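Local coordinates for protein uroporphyrinogen III synthase (Thermus thermophilus, PDB 1WCW) that probably acts as a uroporphyrinogen-III synthase, the enzyme that closes linear hydroxymethylbilane into the uroporphyrinogen III ring of tetrapyrrole biosynthesis, at residues T66-L74 / L158-L166. Sequence-based numbering, arbitrary orientation.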
loop_
_atom_site.group_PDB
_atom_site.type_symbol
_atom_site.label_atom_id
_atom_site.label_comp_id
_atom_site.label_asym_id
_atom_site.label_seq_id
_atom_site.Cartn_x
_atom_site.Cartn_y
_atom_site.Cartn_z
ATOM N N THR A 66 9.412 3.675 1.880
ATOM C CA THR A 66 8.363 3.079 1.100
ATOM C C THR A 66 7.051 3.767 1.278
ATOM O O THR A 66 6.252 3.762 0.311
ATOM C CB THR A 66 8.196 1.580 1.415
ATOM O OG1 THR A 66 7.925 1.389 2.825
ATOM C CG2 THR A 66 9.446 0.787 1.031
ATOM N N THR A 67 6.769 4.399 2.417
ATOM C CA THR A 67 5.508 5.069 2.608
ATOM C C THR A 67 5.665 6.413 3.312
ATOM O O THR A 67 6.648 6.661 4.077
ATOM C CB THR A 67 4.515 4.220 3.403
ATOM O OG1 THR A 67 4.994 4.030 4.753
ATOM C CG2 THR A 67 4.331 2.845 2.772
ATOM N N GLY A 68 4.707 7.324 3.067
ATOM C CA GLY A 68 4.745 8.630 3.712
ATOM C C GLY A 68 4.510 8.477 5.185
ATOM O O GLY A 68 5.193 9.143 5.984
ATOM N N VAL A 69 3.535 7.653 5.547
ATOM C CA VAL A 69 3.229 7.370 6.943
ATOM C C VAL A 69 4.484 6.856 7.650
ATOM O O VAL A 69 4.791 7.260 8.777
ATOM C CB VAL A 69 2.096 6.313 7.085
ATOM C CG1 VAL A 69 1.903 5.920 8.548
ATOM C CG2 VAL A 69 0.814 6.920 6.539
ATOM N N GLY A 70 5.216 5.974 6.997
ATOM C CA GLY A 70 6.411 5.421 7.605
ATOM C C GLY A 70 7.506 6.435 7.841
ATOM O O GLY A 70 8.179 6.382 8.898
ATOM N N VAL A 71 7.711 7.332 6.910
ATOM C CA VAL A 71 8.696 8.383 7.082
ATOM C C VAL A 71 8.293 9.224 8.315
ATOM O O VAL A 71 9.124 9.502 9.211
ATOM C CB VAL A 71 8.747 9.249 5.824
ATOM C CG1 VAL A 71 9.541 10.554 6.114
ATOM C CG2 VAL A 71 9.365 8.458 4.662
ATOM N N ARG A 72 7.033 9.645 8.398
ATOM C CA ARG A 72 6.603 10.485 9.499
ATOM C C ARG A 72 6.732 9.748 10.814
ATOM O O ARG A 72 7.258 10.325 11.806
ATOM C CB ARG A 72 5.179 10.946 9.276
ATOM C CG ARG A 72 5.087 11.857 8.077
ATOM C CD ARG A 72 3.672 12.536 7.892
ATOM N NE ARG A 72 3.678 13.193 6.588
ATOM C CZ ARG A 72 3.256 12.624 5.457
ATOM N NH1 ARG A 72 3.333 13.297 4.297
ATOM N NH2 ARG A 72 2.686 11.440 5.502
ATOM N N ASP A 73 6.300 8.481 10.850
ATOM C CA ASP A 73 6.404 7.720 12.088
ATOM C C ASP A 73 7.860 7.557 12.536
ATOM O O ASP A 73 8.145 7.618 13.765
ATOM C CB ASP A 73 5.773 6.328 11.973
ATOM C CG ASP A 73 4.273 6.342 11.930
ATOM O OD1 ASP A 73 3.764 5.228 11.688
ATOM O OD2 ASP A 73 3.615 7.405 12.146
ATOM N N LEU A 74 8.790 7.293 11.623
ATOM C CA LEU A 74 10.150 7.150 12.008
ATOM C C LEU A 74 10.736 8.432 12.570
ATOM O O LEU A 74 11.491 8.376 13.560
ATOM C CB LEU A 74 10.951 6.659 10.772
ATOM C CG LEU A 74 12.413 6.404 10.982
ATOM C CD1 LEU A 74 12.654 5.360 12.028
ATOM C CD2 LEU A 74 13.037 5.920 9.632
ATOM N N LEU A 158 19.261 -2.586 7.143
ATOM C CA LEU A 158 18.820 -2.215 8.506
ATOM C C LEU A 158 17.308 -1.983 8.350
ATOM O O LEU A 158 16.892 -0.974 7.842
ATOM C CB LEU A 158 19.580 -0.970 8.934
ATOM C CG LEU A 158 19.029 -0.308 10.214
ATOM C CD1 LEU A 158 19.276 -1.223 11.435
ATOM C CD2 LEU A 158 19.709 0.994 10.381
ATOM N N PRO A 159 16.470 -2.941 8.746
ATOM C CA PRO A 159 15.040 -2.771 8.595
ATOM C C PRO A 159 14.487 -1.833 9.669
ATOM O O PRO A 159 14.920 -1.924 10.833
ATOM C CB PRO A 159 14.515 -4.197 8.740
ATOM C CG PRO A 159 15.506 -4.797 9.729
ATOM C CD PRO A 159 16.826 -4.252 9.360
ATOM N N LEU A 160 13.502 -1.023 9.317
ATOM C CA LEU A 160 12.839 -0.143 10.293
ATOM C C LEU A 160 11.371 -0.261 10.039
ATOM O O LEU A 160 10.898 0.129 8.999
ATOM C CB LEU A 160 13.265 1.310 10.086
ATOM C CG LEU A 160 14.770 1.595 10.311
ATOM C CD1 LEU A 160 15.243 2.626 9.308
ATOM C CD2 LEU A 160 15.006 2.138 11.721
ATOM N N MET A 161 10.623 -0.807 11.007
ATOM C CA MET A 161 9.186 -1.022 10.812
ATOM C C MET A 161 8.438 -0.264 11.884
ATOM O O MET A 161 8.120 -0.853 12.982
ATOM C CB MET A 161 8.940 -2.519 10.847
ATOM C CG MET A 161 7.518 -2.860 10.489
ATOM S SD MET A 161 7.164 -4.663 10.671
ATOM C CE MET A 161 8.201 -5.270 9.405
ATOM N N PRO A 162 7.990 0.926 11.570
ATOM C CA PRO A 162 7.304 1.733 12.612
ATOM C C PRO A 162 5.825 1.396 12.795
ATOM O O PRO A 162 5.158 1.811 13.784
ATOM C CB PRO A 162 7.519 3.170 12.131
ATOM C CG PRO A 162 7.710 3.044 10.614
ATOM C CD PRO A 162 8.386 1.721 10.372
ATOM N N TYR A 163 5.289 0.682 11.826
ATOM C CA TYR A 163 3.888 0.258 11.913
ATOM C C TYR A 163 3.731 -0.949 11.029
ATOM O O TYR A 163 4.605 -1.274 10.198
ATOM C CB TYR A 163 2.924 1.367 11.512
ATOM C CG TYR A 163 2.911 1.720 10.030
ATOM C CD1 TYR A 163 3.876 2.538 9.479
ATOM C CD2 TYR A 163 1.976 1.194 9.187
ATOM C CE1 TYR A 163 3.925 2.844 8.110
ATOM C CE2 TYR A 163 1.990 1.476 7.822
ATOM C CZ TYR A 163 2.955 2.305 7.293
ATOM O OH TYR A 163 2.985 2.605 5.945
ATOM N N ARG A 164 2.609 -1.637 11.186
ATOM C CA ARG A 164 2.366 -2.836 10.416
ATOM C C ARG A 164 0.966 -2.892 9.867
ATOM O O ARG A 164 -0.002 -2.692 10.584
ATOM C CB ARG A 164 2.497 -4.098 11.273
ATOM C CG ARG A 164 3.837 -4.461 11.855
ATOM C CD ARG A 164 3.621 -5.685 12.768
ATOM N NE ARG A 164 4.605 -6.722 12.525
ATOM C CZ ARG A 164 4.685 -7.820 13.253
ATOM N NH1 ARG A 164 5.611 -8.730 12.981
ATOM N NH2 ARG A 164 3.819 -7.996 14.251
ATOM N N HIS A 165 0.847 -3.199 8.595
ATOM C CA HIS A 165 -0.458 -3.529 7.996
ATOM C C HIS A 165 -0.465 -5.033 8.094
ATOM O O HIS A 165 0.526 -5.709 7.744
ATOM C CB HIS A 165 -0.525 -3.141 6.498
ATOM C CG HIS A 165 -0.746 -1.717 6.302
ATOM N ND1 HIS A 165 -0.056 -0.926 5.412
ATOM C CD2 HIS A 165 -1.612 -0.888 6.929
ATOM C CE1 HIS A 165 -0.481 0.318 5.497
ATOM N NE2 HIS A 165 -1.427 0.369 6.415
ATOM N N LEU A 166 -1.562 -5.580 8.590
ATOM C CA LEU A 166 -1.736 -7.015 8.670
ATOM C C LEU A 166 -3.034 -7.377 8.064
ATOM O O LEU A 166 -3.928 -6.556 7.968
ATOM C CB LEU A 166 -1.905 -7.416 10.113
ATOM C CG LEU A 166 -0.765 -7.029 11.056
ATOM C CD1 LEU A 166 -1.194 -7.130 12.524
ATOM C CD2 LEU A 166 0.369 -7.927 10.757
#
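Thr67 OG1 has three hydrogen-bond partners. Thr67 OG1 and Tyr163 OH share a hydrogen bond of 2.7 Å, and OG1 lies at the edge of the phenol ring, near its plane. Gly70 N donates to the same Thr67 OG1 at 3.0 Å, which makes Thr67 the N-cap of helix 68-80. The N-H...O angle is 142°, so this bond is not straight. Gln137 OE1 is the third partner. Tyr163 CG sits between its backbone N and carbonyl carbon (chi1 71°), which brings the ring across the first turn of the helix. Val69 CG1 lies over one ring face, a CH-pi contact 4.0 Å from the Tyr163 centroid. The Asp73 carboxylate stands perpendicular to the ring, with OD1 3.5 Å from Tyr163 CD1; its charge is paired with Lys43. A phenylalanine at Tyr163 lacks the hydroxyl, and Thr67 OG1 would probably be left with Gly70 N and Gln137 alone of these three, the ring freer to shift against the helix. Further along, Asp73 CB rests on Pro162 CB at 3.6 Å. Leu74 and Leu160 then cross at about a right angle, Leu74 CD2 lying 4.0 Å from Leu160 CD1. The contact packs a capped helix against a broken strand of a mixed sheet, in one alpha/beta domain of the two-domain HemD fold.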